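Local structure of E3 ubiquitin ligase RavN (Legionella pneumophila, 5MIY) at residues A[34-39]-A[90-95]; A[60-65]-A[96-101]. The protein acts as an E3 ubiquitin ligase of Legionella pneumophila, probably promoting transfer of ubiquitin to proteins of the infected host cell. One frame throughout, in Å; residues are numbered along the deposited sequence.

Interaction 1 of 2, residues A[34-39]-A[90-95]; sequences NKFSIK and DQVIEL
Phe36 and Val92 make a small apolar contact where a helix lies against the edge strand of an antiparallel sheet. The arrangement is helix-on-sheet packing in an alpha+beta fold with a four-stranded antiparallel sheet. Strand 35-41 is the outermost strand on its side of the sheet. Helix 89-96 supplies the other partner.

The contact is carried by one methyl of Val92. CG2 lies 3.9 Å from CB of Phe36 and 4.1 Å from CG of Phe36, so it rests against the root of the aromatic side chain. The same methyl is also 4.1 Å from Phe36 CD1, where the ring begins. It approaches the ring obliquely. The two side chains cross at about a right angle. Phe36 has CG anti to its carbonyl carbon (chi1 -58°) and beside the backbone N. From there the ring extends toward the Asn34 end of the strand. On Val92 the inward methyl is likewise the one beside the backbone N, while CG1 takes the other branch (chi1 170°).

Both residues are buried. Leu28, on the neighbouring strand 25-32, touches both of them. Lys89 also packs on Phe36. The backbone of Phe36 is hydrogen-bonded to Ile87, which ties the edge strand to the chain just before the helix.

The margin of the contact is exposed and polar. Asn34 sits in the tight connection between strands 25-32 and 35-41. Its side-chain oxygen accepts a hydrogen bond from Lys89 N, at the start of the helix. Next along the helix from Lys89, the backbone N of Asp90 is 4.4 Å from Asn34 OD1.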
loop_
_atom_site.group_PDB
_atom_site.type_symbol
_atom_site.label_atom_id
_atom_site.label_comp_id
_atom_site.label_asym_id
_atom_site.label_seq_id
_atom_site.Cartn_x
_atom_site.Cartn_y
_atom_site.Cartn_z
ATOM N N ASN A 34 10.037 -11.914 8.691
ATOM C CA ASN A 34 11.103 -11.029 8.206
ATOM C C ASN A 34 10.938 -10.691 6.721
ATOM O O ASN A 34 11.915 -10.411 6.021
ATOM C CB ASN A 34 12.486 -11.637 8.474
ATOM C CG ASN A 34 13.602 -10.605 8.419
ATOM O OD1 ASN A 34 13.482 -9.510 8.969
ATOM N ND2 ASN A 34 14.694 -10.949 7.745
ATOM N N LYS A 35 9.700 -10.698 6.224
ATOM C CA LYS A 35 9.415 -10.419 4.818
ATOM C C LYS A 35 8.275 -9.413 4.733
ATOM O O LYS A 35 7.134 -9.729 5.086
ATOM C CB LYS A 35 9.073 -11.701 4.054
ATOM C CG LYS A 35 10.230 -12.685 3.952
ATOM C CD LYS A 35 9.853 -13.921 3.147
ATOM C CE LYS A 35 9.368 -13.555 1.755
ATOM N NZ LYS A 35 8.928 -14.758 0.991
ATOM N N PHE A 36 8.582 -8.209 4.260
ATOM C CA PHE A 36 7.606 -7.136 4.146
ATOM C C PHE A 36 7.577 -6.616 2.715
ATOM O O PHE A 36 8.566 -6.711 1.983
ATOM C CB PHE A 36 7.924 -5.997 5.125
ATOM C CG PHE A 36 7.974 -6.435 6.564
ATOM C CD1 PHE A 36 9.139 -6.951 7.109
ATOM C CD2 PHE A 36 6.848 -6.347 7.367
ATOM C CE1 PHE A 36 9.183 -7.363 8.428
ATOM C CE2 PHE A 36 6.884 -6.759 8.688
ATOM C CZ PHE A 36 8.055 -7.269 9.218
ATOM N N SER A 37 6.435 -6.066 2.316
ATOM C CA SER A 37 6.261 -5.577 0.957
ATOM C C SER A 37 5.735 -4.149 0.981
ATOM O O SER A 37 4.831 -3.818 1.755
ATOM C CB SER A 37 5.311 -6.476 0.160
ATOM O OG SER A 37 5.135 -5.987 -1.157
ATOM N N ILE A 38 6.301 -3.309 0.122
ATOM C CA ILE A 38 5.847 -1.932 -0.031
ATOM C C ILE A 38 4.724 -1.887 -1.067
ATOM O O ILE A 38 4.867 -2.401 -2.183
ATOM C CB ILE A 38 7.020 -1.015 -0.420
ATOM C CG1 ILE A 38 6.621 0.450 -0.264
ATOM C CG2 ILE A 38 7.545 -1.335 -1.812
ATOM C CD1 ILE A 38 6.542 0.878 1.198
ATOM N N LYS A 39 3.591 -1.298 -0.690
ATOM C CA LYS A 39 2.430 -1.214 -1.565
ATOM C C LYS A 39 2.079 0.243 -1.833
ATOM O O LYS A 39 2.259 1.112 -0.976
ATOM C CB LYS A 39 1.212 -1.927 -0.956
ATOM C CG LYS A 39 1.464 -3.385 -0.606
ATOM C CD LYS A 39 1.819 -4.202 -1.846
ATOM C CE LYS A 39 1.909 -5.681 -1.509
ATOM N NZ LYS A 39 2.159 -6.537 -2.702
ATOM N N ASP A 90 15.200 -5.428 8.740
ATOM C CA ASP A 90 16.345 -4.526 8.799
ATOM C C ASP A 90 16.285 -3.509 7.669
ATOM O O ASP A 90 16.457 -2.304 7.890
ATOM C CB ASP A 90 17.651 -5.323 8.737
ATOM C CG ASP A 90 18.040 -5.915 10.079
ATOM O OD1 ASP A 90 17.711 -5.304 11.120
ATOM O OD2 ASP A 90 18.676 -6.992 10.092
ATOM N N GLN A 91 16.026 -3.983 6.447
ATOM C CA GLN A 91 15.869 -3.073 5.317
ATOM C C GLN A 91 14.720 -2.098 5.545
ATOM O O GLN A 91 14.825 -0.916 5.193
ATOM C CB GLN A 91 15.662 -3.869 4.028
ATOM C CG GLN A 91 16.923 -4.580 3.547
ATOM C CD GLN A 91 16.639 -5.622 2.482
ATOM O OE1 GLN A 91 15.544 -6.181 2.419
ATOM N NE2 GLN A 91 17.632 -5.894 1.638
ATOM N N VAL A 92 13.615 -2.569 6.139
ATOM C CA VAL A 92 12.512 -1.664 6.459
ATOM C C VAL A 92 12.988 -0.564 7.398
ATOM O O VAL A 92 12.671 0.618 7.213
ATOM C CB VAL A 92 11.322 -2.435 7.066
ATOM C CG1 VAL A 92 10.295 -1.460 7.606
ATOM C CG2 VAL A 92 10.692 -3.363 6.044
ATOM N N ILE A 93 13.766 -0.929 8.416
ATOM C CA ILE A 93 14.254 0.071 9.358
ATOM C C ILE A 93 15.197 1.046 8.662
ATOM O O ILE A 93 15.128 2.261 8.886
ATOM C CB ILE A 93 14.927 -0.612 10.561
ATOM C CG1 ILE A 93 13.932 -1.532 11.277
ATOM C CG2 ILE A 93 15.479 0.424 11.528
ATOM C CD1 ILE A 93 14.591 -2.524 12.213
ATOM N N GLU A 94 16.072 0.536 7.789
ATOM C CA GLU A 94 17.067 1.396 7.150
ATOM C C GLU A 94 16.415 2.357 6.164
ATOM O O GLU A 94 16.798 3.530 6.081
ATOM C CB GLU A 94 18.122 0.545 6.442
ATOM C CG GLU A 94 19.015 -0.247 7.386
ATOM C CD GLU A 94 19.597 -1.492 6.736
ATOM O OE1 GLU A 94 20.014 -2.409 7.478
ATOM O OE2 GLU A 94 19.638 -1.555 5.486
ATOM N N LEU A 95 15.420 1.879 5.415
ATOM C CA LEU A 95 14.812 2.694 4.373
ATOM C C LEU A 95 13.746 3.635 4.929
ATOM O O LEU A 95 13.665 4.793 4.505
ATOM C CB LEU A 95 14.221 1.791 3.290
ATOM C CG LEU A 95 15.205 0.895 2.530
ATOM C CD1 LEU A 95 14.491 -0.260 1.838
ATOM C CD2 LEU A 95 16.013 1.710 1.524
#

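Interaction 2 of 2, residues A[60-65]-A[96-101]; sequences WPIPAK and FAVDPD. With EDO (1,2-ethanediol), chain H.
Ile62 packs on Phe96 and Val98, while Trp60 lies over Pro100. Together these pairs join the end of strand 58-61 to the loop that leaves helix 89-96. The contact is buried and mainly apolar.

Ile62 divides at CB. The CG2 branch stands anti to the backbone N and meets the Phe96 ring obliquely, 3.7 Å from CD1. The other branch runs through CG1, anti to the carbonyl carbon (chi1 -55°), and ends at CD1. This tip methyl lies 3.8 Å from Phe96 CB and 4.0 Å from Phe96 CG. It also reaches the CG2 methyl of Val98, more loosely, at 4.5 Å. The two branches thus meet different parts of Phe96: Ile62 CG2 meets ring atoms CD1 and CE1, and Ile62 CD1 meets CB and CG.

The second pair is a CH-pi contact. Pro100 CB sits over one face of the indole, 3.8 Å from the centroid of the five-membered ring of Trp60 and 20° off the ring normal. The indole NE1 is hydrogen-bonded to Thr103 O, which helps fix the rotation of the ring above the proline.

At the far end, Pro63 is the N-cap of helix 64-68. Ala64 N gives a nearly straight hydrogen bond (177°) to O1 of an ethanediol molecule, itself probably from the crystallisation liquor; Ala64 N to O1 is 3.1 Å.

Ala97, just after helix 89-96, has positive phi, and the chain turns back there. Phe96 also packs on Ile38 of strand 35-41, and Ile62 on Val26 of strand 25-32. Pro100 reaches Val92 of the helix.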
loop_
_atom_site.group_PDB
_atom_site.type_symbol
_atom_site.label_atom_id
_atom_site.label_comp_id
_atom_site.label_asym_id
_atom_site.label_seq_id
_atom_site.Cartn_x
_atom_site.Cartn_y
_atom_site.Cartn_z
ATOM N N TRP A 60 1.343 -0.915 7.800
ATOM C CA TRP A 60 2.098 0.143 8.454
ATOM C C TRP A 60 2.162 1.323 7.492
ATOM O O TRP A 60 2.737 1.186 6.402
ATOM C CB TRP A 60 3.511 -0.331 8.826
ATOM C CG TRP A 60 3.546 -1.398 9.914
ATOM C CD1 TRP A 60 3.694 -1.198 11.256
ATOM C CD2 TRP A 60 3.423 -2.817 9.733
ATOM N NE1 TRP A 60 3.679 -2.405 11.920
ATOM C CE2 TRP A 60 3.509 -3.413 11.009
ATOM C CE3 TRP A 60 3.245 -3.640 8.615
ATOM C CZ2 TRP A 60 3.420 -4.794 11.198
ATOM C CZ3 TRP A 60 3.160 -5.007 8.801
ATOM C CH2 TRP A 60 3.253 -5.573 10.088
ATOM N N PRO A 61 1.578 2.474 7.819
ATOM C CA PRO A 61 1.634 3.616 6.900
ATOM C C PRO A 61 3.049 4.151 6.738
ATOM O O PRO A 61 3.846 4.163 7.677
ATOM C CB PRO A 61 0.723 4.656 7.565
ATOM C CG PRO A 61 0.626 4.235 8.993
ATOM C CD PRO A 61 0.743 2.747 9.000
ATOM N N ILE A 62 3.341 4.600 5.518
ATOM C CA ILE A 62 4.627 5.174 5.114
ATOM C C ILE A 62 4.304 6.463 4.364
ATOM O O ILE A 62 3.435 6.449 3.473
ATOM C CB ILE A 62 5.413 4.203 4.215
ATOM C CG1 ILE A 62 5.601 2.840 4.888
ATOM C CG2 ILE A 62 6.727 4.818 3.737
ATOM C CD1 ILE A 62 6.736 2.782 5.890
ATOM N N PRO A 63 4.933 7.593 4.684
ATOM C CA PRO A 63 4.692 8.805 3.889
ATOM C C PRO A 63 5.159 8.594 2.456
ATOM O O PRO A 63 6.223 8.021 2.215
ATOM C CB PRO A 63 5.525 9.878 4.608
ATOM C CG PRO A 63 5.777 9.316 6.004
ATOM C CD PRO A 63 5.862 7.832 5.806
ATOM N N ALA A 64 4.337 9.041 1.496
ATOM C CA ALA A 64 4.737 8.959 0.092
ATOM C C ALA A 64 6.102 9.596 -0.134
ATOM O O ALA A 64 6.907 9.098 -0.930
ATOM C CB ALA A 64 3.691 9.632 -0.804
ATOM N N LYS A 65 6.383 10.691 0.571
ATOM C CA LYS A 65 7.654 11.385 0.392
ATOM C C LYS A 65 8.835 10.473 0.700
ATOM O O LYS A 65 9.878 10.559 0.041
ATOM C CB LYS A 65 7.688 12.634 1.269
ATOM C CG LYS A 65 8.879 13.546 1.004
ATOM C CD LYS A 65 9.402 14.149 2.299
ATOM C CE LYS A 65 10.644 14.999 2.067
ATOM N NZ LYS A 65 10.316 16.410 1.744
ATOM N N PHE A 96 12.932 3.173 5.884
ATOM C CA PHE A 96 11.759 3.929 6.307
ATOM C C PHE A 96 11.726 4.287 7.791
ATOM O O PHE A 96 10.793 4.978 8.218
ATOM C CB PHE A 96 10.481 3.155 5.925
ATOM C CG PHE A 96 10.433 2.770 4.468
ATOM C CD1 PHE A 96 10.245 3.739 3.486
ATOM C CD2 PHE A 96 10.603 1.451 4.075
ATOM C CE1 PHE A 96 10.217 3.396 2.140
ATOM C CE2 PHE A 96 10.570 1.098 2.730
ATOM C CZ PHE A 96 10.379 2.075 1.761
ATOM N N ALA A 97 12.713 3.858 8.585
ATOM C CA ALA A 97 12.817 4.234 10.002
ATOM C C ALA A 97 11.624 3.743 10.820
ATOM O O ALA A 97 11.144 4.430 11.725
ATOM C CB ALA A 97 12.991 5.746 10.169
ATOM N N VAL A 98 11.143 2.543 10.503
ATOM C CA VAL A 98 10.071 1.897 11.251
ATOM C C VAL A 98 10.486 0.465 11.539
ATOM O O VAL A 98 10.865 -0.269 10.618
ATOM C CB VAL A 98 8.730 1.900 10.485
ATOM C CG1 VAL A 98 7.637 1.275 11.347
ATOM C CG2 VAL A 98 8.344 3.308 10.058
ATOM N N ASP A 99 10.425 0.062 12.810
ATOM C CA ASP A 99 10.498 -1.350 13.145
ATOM C C ASP A 99 9.073 -1.880 13.175
ATOM O O ASP A 99 8.330 -1.562 14.117
ATOM C CB ASP A 99 11.184 -1.579 14.487
ATOM C CG ASP A 99 11.539 -3.048 14.720
ATOM O OD1 ASP A 99 10.884 -3.936 14.127
ATOM O OD2 ASP A 99 12.480 -3.323 15.494
ATOM N N PRO A 100 8.643 -2.663 12.185
ATOM C CA PRO A 100 7.244 -3.114 12.168
ATOM C C PRO A 100 6.925 -4.117 13.262
ATOM O O PRO A 100 5.800 -4.117 13.776
ATOM C CB PRO A 100 7.092 -3.727 10.771
ATOM C CG PRO A 100 8.477 -4.145 10.397
ATOM C CD PRO A 100 9.406 -3.157 11.025
ATOM N N ASP A 101 7.882 -4.967 13.642
ATOM C CA ASP A 101 7.634 -5.926 14.711
ATOM C C ASP A 101 7.638 -5.279 16.091
ATOM O O ASP A 101 7.340 -5.966 17.072
ATOM C CB ASP A 101 8.661 -7.061 14.653
ATOM C CG ASP A 101 8.438 -7.990 13.466
ATOM O OD1 ASP A 101 7.311 -7.997 12.914
ATOM O OD2 ASP A 101 9.385 -8.708 13.077
HETATM C C1 EDO H . 1.602 11.498 2.729
HETATM O O1 EDO H . 1.586 10.176 2.182
HETATM C C2 EDO H . 0.676 11.560 3.932
HETATM O O2 EDO H . 0.953 10.435 4.774
#

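In the fold
Both interactions join the helix 89-96 region to the same antiparallel sheet. Interaction 1 uses the body of the helix and an edge strand. Interaction 2 uses the helix end and following loop, against strand 58-61. Their centres are 8 Å apart and they touch: Phe36 CZ is 3.4 Å from Pro100 CG. Interaction 2 is the larger and more buried, with aliphatic packing and a proline on an indole face. Interaction 1 is smaller, with a single apolar pair and an exposed polar margin. Asp101, in segment 96-101, forms salt bridges with Lys30 of strand 25-32 and Lys89 of helix 89-96. The segments of the two contacts alternate along the chain.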